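Putative rhamnosidase (Streptomyces avermitilis, PDB 3W5M) hydrolyses terminal non-reducing alpha-L-rhamnose residues from alpha-L-rhamnosides, including citrus flavonoids and gum arabic, and carries a calcium-dependent rhamnose-binding module. Local coordinates at residues G478-R489 with T584-S595. Numbering follows the deposited sequence.
Sequences GPVRIAKELPAR and TTSVTGRVMHTS
Pro479 O takes two hydrogen bonds from Ser595. The hydroxyl OG, held between the backbone N and the carbonyl carbon (chi1 44°), reaches Pro479 O at 2.7 Å on a lone pair in the carbonyl plane, whereas Ser595 N comes from above that plane, with a bent bond of 3.0 Å (130° at the hydrogen). Next to it, Thr594 OG1 donates to Gly478 O (2.7 Å) and accepts from a water whose oxygen in turn accepts from Gly478 N. Ser595 OG also lies over one face of the Arg481 guanidinium without bonding to it; that group has its salt bridge with Asp341.

From here the strands run antiparallel as neighbours in a mixed beta-sheet, between strands 498-503 and 510-515, probably that of the concanavalin-like domain. Arg481 and His593 exchange N-H and carbonyl bonds, as do Leu486 and Gly589. Between these pairs sits a classic beta bulge: Ala483 and Lys484 both face Val591; Val591 O accepts from Ala483 N and Val591 N donates to Lys484 O, each at 2.8 Å. Ala483 CB is thereby turned to the His593 ring, 3.3 Å from NE2, while at the other ring nitrogen ND1 donates to Thr594 O (2.9 Å), almost in the ring plane, fixing the ring's rotation.

On one face Ile482 lies alongside Met592, CG1 to CG at 3.8 Å, and its CD1 meets NH1 and CD of Arg590, whose NH2 is bonded to Pro563 O. Glu485 beside it is salt-bridged to Arg512. On the other face Val591 CG2 packs on Leu486 CD1, and Trp618 of helix 607-622 touches both residues.

At the far end Ala488 N donates weakly to Val587 O and to a second water, which donates a hydrogen bond to Thr584 O and is also hydrogen-bonded to Thr588 OG1 at 2.8 Å.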
loop_
_atom_site.group_PDB
_atom_site.type_symbol
_atom_site.label_atom_id
_atom_site.label_comp_id
_atom_site.label_asym_id
_atom_site.label_seq_id
_atom_site.Cartn_x
_atom_site.Cartn_y
_atom_site.Cartn_z
ATOM N N GLY A 478 0.558 1.294 11.312
ATOM C CA GLY A 478 2.018 1.506 11.436
ATOM C C GLY A 478 2.542 2.291 10.268
ATOM O O GLY A 478 2.318 1.912 9.132
ATOM N N PRO A 479 3.260 3.390 10.538
ATOM C CA PRO A 479 3.911 4.170 9.513
ATOM C C PRO A 479 4.787 3.283 8.634
ATOM O O PRO A 479 5.316 2.268 9.093
ATOM C CB PRO A 479 4.792 5.110 10.330
ATOM C CG PRO A 479 4.007 5.336 11.591
ATOM C CD PRO A 479 3.487 3.952 11.889
ATOM N N VAL A 480 4.877 3.610 7.361
ATOM C CA VAL A 480 5.728 2.865 6.453
ATOM C C VAL A 480 7.176 3.127 6.894
ATOM O O VAL A 480 7.542 4.274 7.130
ATOM C CB VAL A 480 5.531 3.372 5.011
ATOM C CG1 VAL A 480 6.606 2.814 4.069
ATOM C CG2 VAL A 480 4.129 2.990 4.497
ATOM N N ARG A 481 7.962 2.058 7.044
ATOM C CA ARG A 481 9.384 2.227 7.413
ATOM C C ARG A 481 10.203 1.215 6.639
ATOM O O ARG A 481 9.653 0.257 6.120
ATOM C CB ARG A 481 9.619 2.037 8.935
ATOM C CG ARG A 481 8.877 3.065 9.794
ATOM C CD ARG A 481 9.033 2.754 11.272
ATOM N NE ARG A 481 8.270 3.754 11.986
ATOM C CZ ARG A 481 7.723 3.595 13.172
ATOM N NH1 ARG A 481 7.859 2.458 13.838
ATOM N NH2 ARG A 481 7.035 4.597 13.679
ATOM N N ILE A 482 11.513 1.460 6.507
ATOM C CA ILE A 482 12.413 0.463 5.890
ATOM C C ILE A 482 12.536 -0.699 6.857
ATOM O O ILE A 482 12.855 -0.505 8.044
ATOM C CB ILE A 482 13.798 1.084 5.581
ATOM C CG1 ILE A 482 13.620 2.201 4.546
ATOM C CG2 ILE A 482 14.820 0.019 5.125
ATOM C CD1 ILE A 482 14.829 3.088 4.398
ATOM N N ALA A 483 12.232 -1.904 6.382
ATOM C CA ALA A 483 12.242 -3.071 7.257
ATOM C C ALA A 483 13.511 -3.875 7.037
ATOM O O ALA A 483 13.929 -4.629 7.916
ATOM C CB ALA A 483 11.026 -3.937 6.982
ATOM N N LYS A 484 14.091 -3.753 5.848
ATOM C CA LYS A 484 15.343 -4.478 5.505
ATOM C C LYS A 484 15.935 -3.985 4.208
ATOM O O LYS A 484 15.263 -3.304 3.424
ATOM C CB LYS A 484 15.176 -6.000 5.473
ATOM C CG LYS A 484 14.088 -6.534 4.587
ATOM C CD LYS A 484 14.065 -8.059 4.674
ATOM C CE LYS A 484 15.061 -8.667 3.716
ATOM N NZ LYS A 484 15.774 -9.795 4.364
ATOM N N GLU A 485 17.221 -4.291 4.021
ATOM C CA GLU A 485 17.933 -3.934 2.804
ATOM C C GLU A 485 18.259 -5.216 2.027
ATOM O O GLU A 485 18.490 -6.257 2.648
ATOM C CB GLU A 485 19.200 -3.154 3.150
ATOM C CG GLU A 485 18.897 -1.792 3.765
ATOM C CD GLU A 485 20.129 -0.916 3.948
ATOM O OE1 GLU A 485 21.280 -1.425 3.836
ATOM O OE2 GLU A 485 19.950 0.296 4.205
ATOM N N LEU A 486 18.231 -5.146 0.698
ATOM C CA LEU A 486 18.609 -6.259 -0.174
ATOM C C LEU A 486 19.776 -5.847 -1.052
ATOM O O LEU A 486 19.582 -5.117 -2.018
ATOM C CB LEU A 486 17.432 -6.693 -1.072
ATOM C CG LEU A 486 16.184 -7.330 -0.431
ATOM C CD1 LEU A 486 15.090 -7.580 -1.459
ATOM C CD2 LEU A 486 16.534 -8.629 0.301
ATOM N N PRO A 487 20.997 -6.326 -0.740
ATOM C CA PRO A 487 22.130 -5.938 -1.605
ATOM C C PRO A 487 21.954 -6.582 -2.973
ATOM O O PRO A 487 21.360 -7.640 -3.063
ATOM C CB PRO A 487 23.357 -6.539 -0.890
ATOM C CG PRO A 487 22.908 -6.866 0.491
ATOM C CD PRO A 487 21.424 -7.137 0.414
ATOM N N ALA A 488 22.440 -5.952 -4.033
ATOM C CA ALA A 488 22.388 -6.551 -5.353
ATOM C C ALA A 488 23.192 -7.850 -5.298
ATOM O O ALA A 488 24.231 -7.900 -4.640
ATOM C CB ALA A 488 22.954 -5.610 -6.380
ATOM N N ARG A 489 22.681 -8.897 -5.940
ATOM C CA ARG A 489 23.277 -10.225 -5.859
ATOM C C ARG A 489 24.179 -10.494 -7.048
ATOM O O ARG A 489 25.051 -11.359 -6.980
ATOM C CB ARG A 489 22.182 -11.288 -5.791
ATOM C CG ARG A 489 21.341 -11.209 -4.532
ATOM C CD ARG A 489 20.252 -12.275 -4.515
ATOM N NE ARG A 489 20.693 -13.647 -4.196
ATOM C CZ ARG A 489 21.695 -13.993 -3.376
ATOM N NH1 ARG A 489 22.427 -13.078 -2.733
ATOM N NH2 ARG A 489 21.965 -15.278 -3.196
ATOM N N THR A 584 28.176 -4.755 -7.317
ATOM C CA THR A 584 27.023 -5.115 -6.498
ATOM C C THR A 584 26.808 -4.102 -5.370
ATOM O O THR A 584 25.680 -3.942 -4.890
ATOM C CB THR A 584 27.108 -6.545 -5.918
ATOM O OG1 THR A 584 28.218 -6.645 -5.011
ATOM C CG2 THR A 584 27.231 -7.593 -7.022
ATOM N N THR A 585 27.868 -3.415 -4.945
ATOM C CA THR A 585 27.722 -2.460 -3.857
ATOM C C THR A 585 27.073 -1.146 -4.328
ATOM O O THR A 585 26.662 -0.349 -3.497
ATOM C CB THR A 585 29.049 -2.136 -3.124
ATOM O OG1 THR A 585 29.997 -1.650 -4.069
ATOM C CG2 THR A 585 29.607 -3.346 -2.365
ATOM N N SER A 586 26.958 -0.936 -5.634
ATOM C CA SER A 586 26.435 0.338 -6.154
ATOM C C SER A 586 24.937 0.549 -5.891
ATOM O O SER A 586 24.467 1.684 -5.888
ATOM C CB SER A 586 26.656 0.436 -7.650
ATOM O OG SER A 586 28.047 0.287 -7.922
ATOM N N VAL A 587 24.206 -0.551 -5.753
ATOM C CA VAL A 587 22.735 -0.516 -5.637
ATOM C C VAL A 587 22.283 -1.484 -4.531
ATOM O O VAL A 587 22.636 -2.669 -4.529
ATOM C CB VAL A 587 22.050 -0.845 -6.994
ATOM C CG1 VAL A 587 20.531 -0.925 -6.859
ATOM C CG2 VAL A 587 22.399 0.184 -8.058
ATOM N N THR A 588 21.488 -0.982 -3.586
ATOM C CA THR A 588 20.957 -1.815 -2.498
ATOM C C THR A 588 19.478 -1.486 -2.409
ATOM O O THR A 588 19.138 -0.318 -2.342
ATOM C CB THR A 588 21.660 -1.477 -1.183
ATOM O OG1 THR A 588 23.090 -1.650 -1.356
ATOM C CG2 THR A 588 21.173 -2.367 -0.051
ATOM N N GLY A 589 18.613 -2.495 -2.418
ATOM C CA GLY A 589 17.184 -2.216 -2.259
ATOM C C GLY A 589 16.827 -1.921 -0.819
ATOM O O GLY A 589 17.361 -2.551 0.114
ATOM N N ARG A 590 15.909 -0.961 -0.608
ATOM C CA ARG A 590 15.441 -0.660 0.741
ATOM C C ARG A 590 13.969 -1.029 0.754
ATOM O O ARG A 590 13.168 -0.373 0.110
ATOM C CB ARG A 590 15.654 0.811 1.087
ATOM C CG ARG A 590 17.137 1.194 1.032
ATOM C CD ARG A 590 17.354 2.685 1.287
ATOM N NE ARG A 590 16.604 3.476 0.324
ATOM C CZ ARG A 590 16.020 4.657 0.563
ATOM N NH1 ARG A 590 16.093 5.257 1.759
ATOM N NH2 ARG A 590 15.354 5.252 -0.433
ATOM N N VAL A 591 13.657 -2.124 1.428
ATOM C CA VAL A 591 12.295 -2.697 1.455
ATOM C C VAL A 591 11.441 -1.889 2.447
ATOM O O VAL A 591 11.785 -1.822 3.630
ATOM C CB VAL A 591 12.365 -4.159 1.915
ATOM C CG1 VAL A 591 10.970 -4.788 2.041
ATOM C CG2 VAL A 591 13.222 -4.974 0.938
ATOM N N MET A 592 10.345 -1.297 1.956
ATOM C CA MET A 592 9.473 -0.441 2.754
ATOM C C MET A 592 8.069 -0.986 2.842
ATOM O O MET A 592 7.527 -1.387 1.830
ATOM C CB MET A 592 9.364 0.925 2.100
ATOM C CG MET A 592 10.656 1.694 2.177
ATOM S SD MET A 592 10.545 3.236 1.234
ATOM C CE MET A 592 12.302 3.654 1.220
ATOM N N HIS A 593 7.493 -0.964 4.047
ATOM C CA HIS A 593 6.074 -1.346 4.247
ATOM C C HIS A 593 5.614 -0.879 5.606
ATOM O O HIS A 593 6.393 -0.306 6.384
ATOM C CB HIS A 593 5.842 -2.878 4.075
ATOM C CG HIS A 593 6.761 -3.752 4.870
ATOM N ND1 HIS A 593 6.607 -3.968 6.226
ATOM C CD2 HIS A 593 7.800 -4.536 4.480
ATOM C CE1 HIS A 593 7.542 -4.810 6.643
ATOM N NE2 HIS A 593 8.269 -5.177 5.600
ATOM N N THR A 594 4.325 -1.071 5.888
ATOM C CA THR A 594 3.822 -0.780 7.220
ATOM C C THR A 594 4.665 -1.410 8.350
ATOM O O THR A 594 5.125 -2.561 8.249
ATOM C CB THR A 594 2.332 -1.154 7.346
ATOM O OG1 THR A 594 1.828 -0.660 8.602
ATOM C CG2 THR A 594 2.119 -2.638 7.264
ATOM N N SER A 595 4.874 -0.650 9.430
ATOM C CA SER A 595 5.705 -1.119 10.536
ATOM C C SER A 595 4.856 -1.998 11.408
ATOM O O SER A 595 4.285 -1.544 12.404
ATOM C CB SER A 595 6.317 0.062 11.320
ATOM O OG SER A 595 5.347 1.116 11.555
HETATM O O HOH W 1 -0.024 -1.367 10.568
HETATM O O HOH W 2 24.493 -3.832 -2.485
#